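2-ON-2 hemoglobin (Agrobacterium tumefaciens, PDB 2XYK) binds heme b as a group II truncated (2-on-2) hemoglobin and is probably able to bind and carry oxygen. Local coordinates at residues 51-54 and 55-59; 88-91 and 92-96. All blocks are in the same frame, centred on the assembly; numbering follows the deposited sequence.

Both contacts illustrate how a short run of helix can furnish a wall of a heme pocket. Contact 1, on helix 47-60, and contact 2, on helix 87-104, lie on opposite sides of the chain's centre, yet both reach the same porphyrin. Each is only partly buried, contact 1 sitting somewhat deeper. They meet where Phe53 CZ packs 3.5 Å from Trp93 CZ2. Their chemistry differs: residues 51-59 bring a lysine to the propionates and apolar atoms to the macrocycle's rim, whereas residues 88-96 lay an indole over the ring and direct its N-H to the iron-bound water. Away from the heme both carry charged groups; contact 1 adds a threonine-to-carbonyl bond, contact 2 an arginine-aspartate pair.

Contact 1 (51-54 and 55-59); sequences AKFY and DYLTG. With HEM (protoporphyrin IX containing Fe), chain C.
With CG turned anti to the backbone N (chi1 -161°), the Phe53 ring leans toward the next turn of the helix, where Leu57, its CG anti to the carbonyl carbon (chi1 -79°), brings CD1 over the ring face. Leu57 CD1 stands 3.9 Å from the ring centroid, a CH-pi contact shifted toward the rim. On the other side of the ring plane, and obliquely, the heme methine CHD comes 3.6 Å from Phe53 CE1, and Tyr56 packs CB against the methyl CMD. On the far flank, Tyr54 O is gripped twice by Thr58: the backbone N completes the helical bond at 2.9 Å, while OG1, 2.7 Å away, comes from the other face of the carbonyl, above its plane. The same hydroxyl oxygen sits over one face of the Tyr54 ring, whose OH bonds to Asp15. Asp55 sets OD1 near Tyr54 CD2, its carboxylate turned 44° from the ring, and gives OD2 to a salt bridge with Lys70. Lys52, its chain bent at chi3, brings NZ between the two propionates, bonding to HEM O1A at 2.7 Å and to O1D at 3.2 Å; this pairing would offset part of their negative charge. Phe25 and Phe97 also meet Phe53, joining two neighbouring helices to this one. Such a helix, polar at the propionates and apolar along the porphyrin edge, is the distal E helix of the 2-on-2 globin fold.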
ATOM      1  N   ALA A  51       6.218  -2.371  -8.239  1.00 11.09           N
ATOM      2  CA  ALA A  51       6.615  -1.105  -8.876  1.00  9.88           C
ATOM      3  C   ALA A  51       5.490  -0.067  -8.778  1.00  9.57           C
ATOM      4  O   ALA A  51       5.726   1.074  -8.399  1.00  9.07           O
ATOM      5  CB  ALA A  51       7.011  -1.342 -10.357  1.00  9.24           C
ATOM      6  N   LYS A  52       4.261  -0.474  -9.124  1.00  9.55           N
ATOM      7  CA  LYS A  52       3.121   0.448  -9.132  1.00  8.82           C
ATOM      8  C   LYS A  52       2.741   0.941  -7.726  1.00  8.53           C
ATOM      9  O   LYS A  52       2.471   2.132  -7.537  1.00  9.06           O
ATOM     10  CB  LYS A  52       1.920  -0.175  -9.840  1.00  7.96           C
ATOM     11  CG  LYS A  52       2.098  -0.325 -11.337  1.00 12.34           C
ATOM     12  CD  LYS A  52       0.839  -0.814 -11.994  1.00 15.70           C
ATOM     13  CE  LYS A  52       0.576  -2.234 -11.604  1.00 17.63           C
ATOM     14  NZ  LYS A  52      -0.403  -2.923 -12.524  1.00 22.92           N
ATOM     15  N   PHE A  53       2.731   0.039  -6.747  1.00  8.08           N
ATOM     16  CA  PHE A  53       2.352   0.398  -5.373  1.00  8.79           C
ATOM     17  C   PHE A  53       3.399   1.311  -4.755  1.00  8.17           C
ATOM     18  O   PHE A  53       3.064   2.280  -4.089  1.00  8.94           O
ATOM     19  CB  PHE A  53       2.112  -0.851  -4.509  1.00  8.33           C
ATOM     20  CG  PHE A  53       1.298  -0.588  -3.250  1.00  8.59           C
ATOM     21  CD1 PHE A  53       0.309   0.401  -3.220  1.00  9.32           C
ATOM     22  CD2 PHE A  53       1.519  -1.339  -2.103  1.00 10.77           C
ATOM     23  CE1 PHE A  53      -0.454   0.638  -2.060  1.00  7.05           C
ATOM     24  CE2 PHE A  53       0.768  -1.105  -0.918  1.00 10.22           C
ATOM     25  CZ  PHE A  53      -0.217  -0.142  -0.904  1.00  8.74           C
ATOM     26  N   TYR A  54       4.666   1.013  -5.006  1.00  8.51           N
ATOM     27  CA  TYR A  54       5.759   1.856  -4.553  1.00  8.97           C
ATOM     28  C   TYR A  54       5.610   3.277  -5.126  1.00  8.41           C
ATOM     29  O   TYR A  54       5.725   4.248  -4.377  1.00  8.75           O
ATOM     30  CB  TYR A  54       7.096   1.188  -4.938  1.00  9.95           C
ATOM     31  CG  TYR A  54       8.270   2.100  -5.042  1.00 12.07           C
ATOM     32  CD1 TYR A  54       8.969   2.542  -3.894  1.00 14.59           C
ATOM     33  CD2 TYR A  54       8.719   2.514  -6.295  1.00 15.00           C
ATOM     34  CE1 TYR A  54      10.066   3.413  -4.020  1.00 13.28           C
ATOM     35  CE2 TYR A  54       9.800   3.358  -6.430  1.00 14.91           C
ATOM     36  CZ  TYR A  54      10.475   3.805  -5.300  1.00 14.18           C
ATOM     37  OH  TYR A  54      11.546   4.636  -5.492  1.00 13.73           O
ATOM     38  N   ASP A  55       5.334   3.397  -6.437  1.00  7.06           N
ATOM     39  CA  ASP A  55       5.104   4.709  -7.070  1.00  6.82           C
ATOM     40  C   ASP A  55       3.855   5.386  -6.502  1.00  7.12           C
ATOM     41  O   ASP A  55       3.861   6.592  -6.264  1.00  5.70           O
ATOM     42  CB  ASP A  55       4.902   4.589  -8.593  1.00  7.74           C
ATOM     43  CG  ASP A  55       6.198   4.325  -9.362  1.00  8.49           C
ATOM     44  OD1 ASP A  55       7.315   4.397  -8.765  1.00  9.56           O
ATOM     45  OD2 ASP A  55       6.079   3.994 -10.570  1.00  3.34           O
ATOM     46  N   TYR A  56       2.781   4.603  -6.323  1.00  7.17           N
ATOM     47  CA  TYR A  56       1.545   5.132  -5.749  1.00  7.15           C
ATOM     48  C   TYR A  56       1.814   5.667  -4.342  1.00  7.45           C
ATOM     49  O   TYR A  56       1.374   6.752  -4.003  1.00  8.57           O
ATOM     50  CB  TYR A  56       0.409   4.098  -5.690  1.00  6.83           C
ATOM     51  CG  TYR A  56      -0.832   4.673  -5.009  1.00  6.57           C
ATOM     52  CD1 TYR A  56      -1.736   5.428  -5.738  1.00  8.28           C
ATOM     53  CD2 TYR A  56      -1.041   4.545  -3.624  1.00  5.75           C
ATOM     54  CE1 TYR A  56      -2.854   6.024  -5.132  1.00  7.39           C
ATOM     55  CE2 TYR A  56      -2.177   5.143  -2.990  1.00  4.27           C
ATOM     56  CZ  TYR A  56      -3.070   5.863  -3.779  1.00  8.59           C
ATOM     57  OH  TYR A  56      -4.186   6.461  -3.251  1.00 10.08           O
ATOM     58  N   LEU A  57       2.525   4.903  -3.520  1.00  7.01           N
ATOM     59  CA  LEU A  57       2.750   5.324  -2.133  1.00  7.41           C
ATOM     60  C   LEU A  57       3.714   6.523  -2.023  1.00  6.98           C
ATOM     61  O   LEU A  57       3.545   7.393  -1.173  1.00  7.69           O
ATOM     62  CB  LEU A  57       3.229   4.146  -1.276  1.00  7.50           C
ATOM     63  CG  LEU A  57       2.155   3.162  -0.804  1.00  7.22           C
ATOM     64  CD1 LEU A  57       2.861   2.025  -0.051  1.00  8.80           C
ATOM     65  CD2 LEU A  57       1.096   3.814   0.092  1.00  2.32           C
ATOM     66  N   THR A  58       4.711   6.555  -2.900  1.00  6.39           N
ATOM     67  CA  THR A  58       5.633   7.654  -2.987  1.00  6.70           C
ATOM     68  C   THR A  58       4.853   8.982  -3.133  1.00  7.16           C
ATOM     69  O   THR A  58       5.070   9.894  -2.339  1.00  8.56           O
ATOM     70  CB  THR A  58       6.641   7.396  -4.154  1.00  6.61           C
ATOM     71  OG1 THR A  58       7.430   6.235  -3.835  1.00  8.66           O
ATOM     72  CG2 THR A  58       7.582   8.567  -4.385  1.00  4.42           C
ATOM     73  N   GLY A  59       3.963   9.079  -4.129  1.00  7.25           N
ATOM     74  CA  GLY A  59       3.125  10.279  -4.344  1.00  7.57           C
ATOM     75  C   GLY A  59       2.113  10.507  -3.214  1.00  8.94           C
ATOM     76  O   GLY A  59       2.044  11.610  -2.650  1.00  8.45           O
TER
HETATM   77  CHA HEM C 700      -3.441  -2.899  -7.769  1.00  7.93           C
HETATM   78  CHB HEM C 700      -5.623  -5.978  -4.608  1.00  7.46           C
HETATM   79  CHC HEM C 700      -6.405  -2.169  -1.649  1.00  7.57           C
HETATM   80  CHD HEM C 700      -3.278   0.467  -4.229  1.00  9.33           C
HETATM   81  C1A HEM C 700      -4.022  -4.030  -7.207  1.00  7.85           C
HETATM   82  C2A HEM C 700      -4.212  -5.312  -7.863  1.00  7.38           C
HETATM   83  C3A HEM C 700      -4.812  -6.151  -7.011  1.00  8.30           C
HETATM   84  C4A HEM C 700      -5.021  -5.447  -5.757  1.00  8.68           C
HETATM   85  CMA HEM C 700      -5.241  -7.638  -7.238  1.00  7.20           C
HETATM   86  CAA HEM C 700      -3.767  -5.587  -9.322  1.00 10.55           C
HETATM   87  CBA HEM C 700      -2.236  -5.819  -9.300  1.00 18.79           C
HETATM   88  CGA HEM C 700      -1.510  -5.479 -10.602  1.00 24.03           C
HETATM   89  O1A HEM C 700      -2.064  -4.842 -11.546  1.00 27.20           O
HETATM   90  O2A HEM C 700      -0.314  -5.844 -10.705  1.00 25.49           O
HETATM   91  C1B HEM C 700      -6.069  -5.225  -3.531  1.00  7.48           C
HETATM   92  C2B HEM C 700      -6.861  -5.661  -2.385  1.00  6.91           C
HETATM   93  C3B HEM C 700      -7.062  -4.589  -1.585  1.00  8.46           C
HETATM   94  C4B HEM C 700      -6.406  -3.448  -2.191  1.00  9.28           C
HETATM   95  CMB HEM C 700      -7.372  -7.086  -2.110  1.00  4.60           C
HETATM   96  CAB HEM C 700      -7.842  -4.498  -0.246  1.00  6.61           C
HETATM   97  CBB HEM C 700      -9.178  -4.521  -0.238  1.00  8.47           C
HETATM   98  C1C HEM C 700      -5.604  -1.137  -2.051  1.00  7.39           C
HETATM   99  C2C HEM C 700      -5.424   0.108  -1.354  1.00  7.54           C
HETATM  100  C3C HEM C 700      -4.548   0.850  -2.047  1.00  6.45           C
HETATM  101  C4C HEM C 700      -4.159   0.082  -3.222  1.00  8.91           C
HETATM  102  CMC HEM C 700      -6.164   0.429  -0.033  1.00  8.25           C
HETATM  103  CAC HEM C 700      -4.049   2.279  -1.685  1.00  8.65           C
HETATM  104  CBC HEM C 700      -3.498   2.525  -0.474  1.00  6.69           C
HETATM  105  C1D HEM C 700      -3.083  -0.121  -5.466  1.00 10.83           C
HETATM  106  C2D HEM C 700      -2.403   0.471  -6.610  1.00  7.19           C
HETATM  107  C3D HEM C 700      -2.460  -0.578  -7.707  1.00  9.78           C
HETATM  108  C4D HEM C 700      -3.165  -1.700  -7.136  1.00 10.62           C
HETATM  109  CMD HEM C 700      -1.749   1.872  -6.681  1.00  9.87           C
HETATM  110  CAD HEM C 700      -1.891  -0.467  -9.144  1.00  9.59           C
HETATM  111  CBD HEM C 700      -3.054   0.123  -9.950  1.00 13.31           C
HETATM  112  CGD HEM C 700      -2.757   0.131 -11.433  1.00 12.77           C
HETATM  113  O1D HEM C 700      -2.920  -0.920 -12.109  1.00 11.84           O
HETATM  114  O2D HEM C 700      -2.346   1.204 -11.917  1.00 13.39           O
HETATM  115  NA  HEM C 700      -4.523  -4.147  -5.924  1.00  9.79           N
HETATM  116  NB  HEM C 700      -5.801  -3.874  -3.360  1.00  6.66           N
HETATM  117  NC  HEM C 700      -4.833  -1.125  -3.187  1.00  6.69           N
HETATM  118  ND  HEM C 700      -3.501  -1.391  -5.821  1.00  9.32           N
HETATM  119 FE   HEM C 700      -4.677  -2.600  -4.587  1.00  8.01          FE
HETATM  120  O   HOH W   1      -3.016  -3.130  -3.748  1.00  4.23           O

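Contact 2 (88-91 and 92-96); sequences AERD and EWLLC. With HEM (protoporphyrin IX containing Fe), chain C.
Trp93, one turn along the helix from Glu89, spreads its indole over pyrrole B of the heme and on toward pyrrole C, the two flat systems lying nearly parallel. Its five-membered ring is close to the macrocycle, with NE1 3.2 Å from HEM C4B, while CZ2 and CH2 extend past the methine CHC. With CG anti to the backbone N (chi1 -170°), the indole points away from residues 88-91 and into the pocket. There NE1 donates a hydrogen bond of 2.8 Å to water 1, which is itself bound to the iron at 1.9 Å, across the heme from the axial His80. A tryptophan at this place on the G helix is characteristic of group II truncated hemoglobins, and is shared with group III, consistent with a part in stabilising iron-bound ligands. The preceding turn adds apolar contacts at the same porphyrin edge: Glu89 CB faces the methyl CMB, and Arg90 CB lies 3.7 Å from the vinyl carbon CBB. Farther out, the Arg90 chain bends at chi3 and grips Asp91 side-on, NE at 2.7 Å and NH2 at 2.9 Å both meeting OD1 from one face of the carboxylate. Both bonds lie in the guanidinium plane, and NH1 turns instead to Gln126. The Leu94 side chain crosses the aliphatic part of Arg90 at a slant, CD1 4.1 Å from Arg90 CG, and also touches Trp115 and Ala122 of helix 108-125. Glu92 tucks CG against Ala88 O and extends its carboxylate to a salt bridge with Arg37.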
ATOM      1  N   ALA A  88     -12.329 -11.539   2.556  1.00  9.69           N
ATOM      2  CA  ALA A  88     -11.075 -12.267   2.781  1.00  9.33           C
ATOM      3  C   ALA A  88      -9.872 -11.605   2.099  1.00 10.26           C
ATOM      4  O   ALA A  88      -8.818 -11.423   2.723  1.00 10.46           O
ATOM      5  CB  ALA A  88     -11.205 -13.757   2.352  1.00  9.29           C
ATOM      6  N   GLU A  89     -10.040 -11.226   0.828  1.00  9.91           N
ATOM      7  CA  GLU A  89      -8.962 -10.585   0.076  1.00  9.99           C
ATOM      8  C   GLU A  89      -8.668  -9.283   0.766  1.00  9.38           C
ATOM      9  O   GLU A  89      -7.508  -8.933   0.955  1.00  9.33           O
ATOM     10  CB  GLU A  89      -9.332 -10.363  -1.414  1.00  9.25           C
ATOM     11  CG  GLU A  89      -9.401 -11.659  -2.227  1.00 11.23           C
ATOM     12  CD  GLU A  89     -10.610 -12.548  -1.867  1.00 12.58           C
ATOM     13  OE1 GLU A  89     -11.640 -11.994  -1.470  1.00 13.28           O
ATOM     14  OE2 GLU A  89     -10.529 -13.797  -1.974  1.00 15.85           O
ATOM     15  N   ARG A  90      -9.736  -8.596   1.171  1.00  8.72           N
ATOM     16  CA  ARG A  90      -9.641  -7.327   1.876  1.00  8.29           C
ATOM     17  C   ARG A  90      -8.870  -7.415   3.199  1.00  7.36           C
ATOM     18  O   ARG A  90      -7.950  -6.633   3.403  1.00  5.24           O
ATOM     19  CB  ARG A  90     -11.027  -6.719   2.082  1.00  8.85           C
ATOM     20  CG  ARG A  90     -11.079  -5.478   3.009  1.00 10.24           C
ATOM     21  CD  ARG A  90     -12.513  -5.389   3.621  1.00 12.76           C
ATOM     22  NE  ARG A  90     -12.694  -6.298   4.770  1.00 11.86           N
ATOM     23  CZ  ARG A  90     -13.865  -6.780   5.184  1.00 10.97           C
ATOM     24  NH1 ARG A  90     -14.980  -6.478   4.539  1.00 10.65           N
ATOM     25  NH2 ARG A  90     -13.919  -7.568   6.256  1.00  9.29           N
ATOM     26  N   ASP A  91      -9.262  -8.322   4.102  1.00  7.51           N
ATOM     27  CA  ASP A  91      -8.626  -8.377   5.431  1.00  7.34           C
ATOM     28  C   ASP A  91      -7.189  -8.909   5.370  1.00  6.29           C
ATOM     29  O   ASP A  91      -6.357  -8.573   6.223  1.00  5.50           O
ATOM     30  CB  ASP A  91      -9.433  -9.241   6.399  1.00  8.51           C
ATOM     31  CG  ASP A  91     -10.796  -8.656   6.705  1.00 11.87           C
ATOM     32  OD1 ASP A  91     -11.009  -7.428   6.508  1.00 16.92           O
ATOM     33  OD2 ASP A  91     -11.660  -9.439   7.131  1.00 13.66           O
ATOM     34  N   GLU A  92      -6.908  -9.753   4.377  1.00  6.56           N
ATOM     35  CA  GLU A  92      -5.564 -10.316   4.173  1.00  6.85           C
ATOM     36  C   GLU A  92      -4.581  -9.312   3.578  1.00  6.88           C
ATOM     37  O   GLU A  92      -3.383  -9.366   3.886  1.00  7.75           O
ATOM     38  CB  GLU A  92      -5.629 -11.584   3.319  1.00  7.10           C
ATOM     39  CG  GLU A  92      -6.297 -12.757   4.056  1.00  9.84           C
ATOM     40  CD  GLU A  92      -6.435 -14.006   3.177  1.00  8.42           C
ATOM     41  OE1 GLU A  92      -5.838 -14.055   2.087  1.00  8.85           O
ATOM     42  OE2 GLU A  92      -7.126 -14.933   3.596  1.00 12.28           O
ATOM     43  N   TRP A  93      -5.087  -8.398   2.741  1.00  5.83           N
ATOM     44  CA  TRP A  93      -4.332  -7.230   2.259  1.00  5.85           C
ATOM     45  C   TRP A  93      -3.992  -6.340   3.480  1.00  5.48           C
ATOM     46  O   TRP A  93      -2.857  -5.938   3.710  1.00  6.43           O
ATOM     47  CB  TRP A  93      -5.221  -6.451   1.233  1.00  4.88           C
ATOM     48  CG  TRP A  93      -4.516  -5.342   0.455  1.00  6.30           C
ATOM     49  CD1 TRP A  93      -4.055  -5.399  -0.848  1.00  4.85           C
ATOM     50  CD2 TRP A  93      -4.172  -4.027   0.941  1.00  4.77           C
ATOM     51  NE1 TRP A  93      -3.468  -4.186  -1.196  1.00  5.20           N
ATOM     52  CE2 TRP A  93      -3.541  -3.333  -0.122  1.00  2.71           C
ATOM     53  CE3 TRP A  93      -4.351  -3.364   2.171  1.00  7.44           C
ATOM     54  CZ2 TRP A  93      -3.081  -2.019   0.015  1.00  3.27           C
ATOM     55  CZ3 TRP A  93      -3.881  -2.055   2.312  1.00  5.06           C
ATOM     56  CH2 TRP A  93      -3.271  -1.395   1.237  1.00  5.67           C
ATOM     57  N   LEU A  94      -4.994  -6.060   4.292  1.00  6.30           N
ATOM     58  CA  LEU A  94      -4.816  -5.237   5.497  1.00  5.91           C
ATOM     59  C   LEU A  94      -3.874  -5.897   6.508  1.00  6.82           C
ATOM     60  O   LEU A  94      -3.078  -5.221   7.163  1.00  6.25           O
ATOM     61  CB  LEU A  94      -6.181  -4.934   6.133  1.00  5.42           C
ATOM     62  CG  LEU A  94      -7.052  -3.931   5.358  1.00  5.67           C
ATOM     63  CD1 LEU A  94      -8.501  -4.017   5.865  1.00  5.72           C
ATOM     64  CD2 LEU A  94      -6.456  -2.469   5.513  1.00  3.56           C
ATOM     65  N   LEU A  95      -3.960  -7.222   6.629  1.00  8.08           N
ATOM     66  CA  LEU A  95      -3.006  -7.959   7.462  1.00  8.32           C
ATOM     67  C   LEU A  95      -1.564  -7.660   7.068  1.00  7.28           C
ATOM     68  O   LEU A  95      -0.737  -7.326   7.935  1.00  8.61           O
ATOM     69  CB  LEU A  95      -3.271  -9.470   7.391  1.00  9.23           C
ATOM     70  CG  LEU A  95      -2.220 -10.400   8.007  1.00  9.84           C
ATOM     71  CD1 LEU A  95      -2.313 -10.355   9.549  1.00 14.91           C
ATOM     72  CD2 LEU A  95      -2.411 -11.788   7.506  1.00  9.45           C
ATOM     73  N   CYS A  96      -1.257  -7.796   5.780  1.00  7.35           N
ATOM     74  CA  CYS A  96       0.119  -7.637   5.268  1.00  7.27           C
ATOM     75  C   CYS A  96       0.570  -6.175   5.318  1.00  7.26           C
ATOM     76  O   CYS A  96       1.711  -5.880   5.679  1.00  8.08           O
ATOM     77  CB  CYS A  96       0.266  -8.227   3.843  1.00  7.89           C
ATOM     78  SG  CYS A  96      -0.222 -10.010   3.677  1.00  7.85           S
TER
HETATM   79  CHA HEM C 700      -3.441  -2.899  -7.769  1.00  7.93           C
HETATM   80  CHB HEM C 700      -5.623  -5.978  -4.608  1.00  7.46           C
HETATM   81  CHC HEM C 700      -6.405  -2.169  -1.649  1.00  7.57           C
HETATM   82  CHD HEM C 700      -3.278   0.467  -4.229  1.00  9.33           C
HETATM   83  C1A HEM C 700      -4.022  -4.030  -7.207  1.00  7.85           C
HETATM   84  C2A HEM C 700      -4.212  -5.312  -7.863  1.00  7.38           C
HETATM   85  C3A HEM C 700      -4.812  -6.151  -7.011  1.00  8.30           C
HETATM   86  C4A HEM C 700      -5.021  -5.447  -5.757  1.00  8.68           C
HETATM   87  CMA HEM C 700      -5.241  -7.638  -7.238  1.00  7.20           C
HETATM   88  CAA HEM C 700      -3.767  -5.587  -9.322  1.00 10.55           C
HETATM   89  CBA HEM C 700      -2.236  -5.819  -9.300  1.00 18.79           C
HETATM   90  CGA HEM C 700      -1.510  -5.479 -10.602  1.00 24.03           C
HETATM   91  O1A HEM C 700      -2.064  -4.842 -11.546  1.00 27.20           O
HETATM   92  O2A HEM C 700      -0.314  -5.844 -10.705  1.00 25.49           O
HETATM   93  C1B HEM C 700      -6.069  -5.225  -3.531  1.00  7.48           C
HETATM   94  C2B HEM C 700      -6.861  -5.661  -2.385  1.00  6.91           C
HETATM   95  C3B HEM C 700      -7.062  -4.589  -1.585  1.00  8.46           C
HETATM   96  C4B HEM C 700      -6.406  -3.448  -2.191  1.00  9.28           C
HETATM   97  CMB HEM C 700      -7.372  -7.086  -2.110  1.00  4.60           C
HETATM   98  CAB HEM C 700      -7.842  -4.498  -0.246  1.00  6.61           C
HETATM   99  CBB HEM C 700      -9.178  -4.521  -0.238  1.00  8.47           C
HETATM  100  C1C HEM C 700      -5.604  -1.137  -2.051  1.00  7.39           C
HETATM  101  C2C HEM C 700      -5.424   0.108  -1.354  1.00  7.54           C
HETATM  102  C3C HEM C 700      -4.548   0.850  -2.047  1.00  6.45           C
HETATM  103  C4C HEM C 700      -4.159   0.082  -3.222  1.00  8.91           C
HETATM  104  CMC HEM C 700      -6.164   0.429  -0.033  1.00  8.25           C
HETATM  105  CAC HEM C 700      -4.049   2.279  -1.685  1.00  8.65           C
HETATM  106  CBC HEM C 700      -3.498   2.525  -0.474  1.00  6.69           C
HETATM  107  C1D HEM C 700      -3.083  -0.121  -5.466  1.00 10.83           C
HETATM  108  C2D HEM C 700      -2.403   0.471  -6.610  1.00  7.19           C
HETATM  109  C3D HEM C 700      -2.460  -0.578  -7.707  1.00  9.78           C
HETATM  110  C4D HEM C 700      -3.165  -1.700  -7.136  1.00 10.62           C
HETATM  111  CMD HEM C 700      -1.749   1.872  -6.681  1.00  9.87           C
HETATM  112  CAD HEM C 700      -1.891  -0.467  -9.144  1.00  9.59           C
HETATM  113  CBD HEM C 700      -3.054   0.123  -9.950  1.00 13.31           C
HETATM  114  CGD HEM C 700      -2.757   0.131 -11.433  1.00 12.77           C
HETATM  115  O1D HEM C 700      -2.920  -0.920 -12.109  1.00 11.84           O
HETATM  116  O2D HEM C 700      -2.346   1.204 -11.917  1.00 13.39           O
HETATM  117  NA  HEM C 700      -4.523  -4.147  -5.924  1.00  9.79           N
HETATM  118  NB  HEM C 700      -5.801  -3.874  -3.360  1.00  6.66           N
HETATM  119  NC  HEM C 700      -4.833  -1.125  -3.187  1.00  6.69           N
HETATM  120  ND  HEM C 700      -3.501  -1.391  -5.821  1.00  9.32           N
HETATM  121 FE   HEM C 700      -4.677  -2.600  -4.587  1.00  8.01          FE
HETATM  122  O   HOH W   1      -3.016  -3.130  -3.748  1.00  4.23           O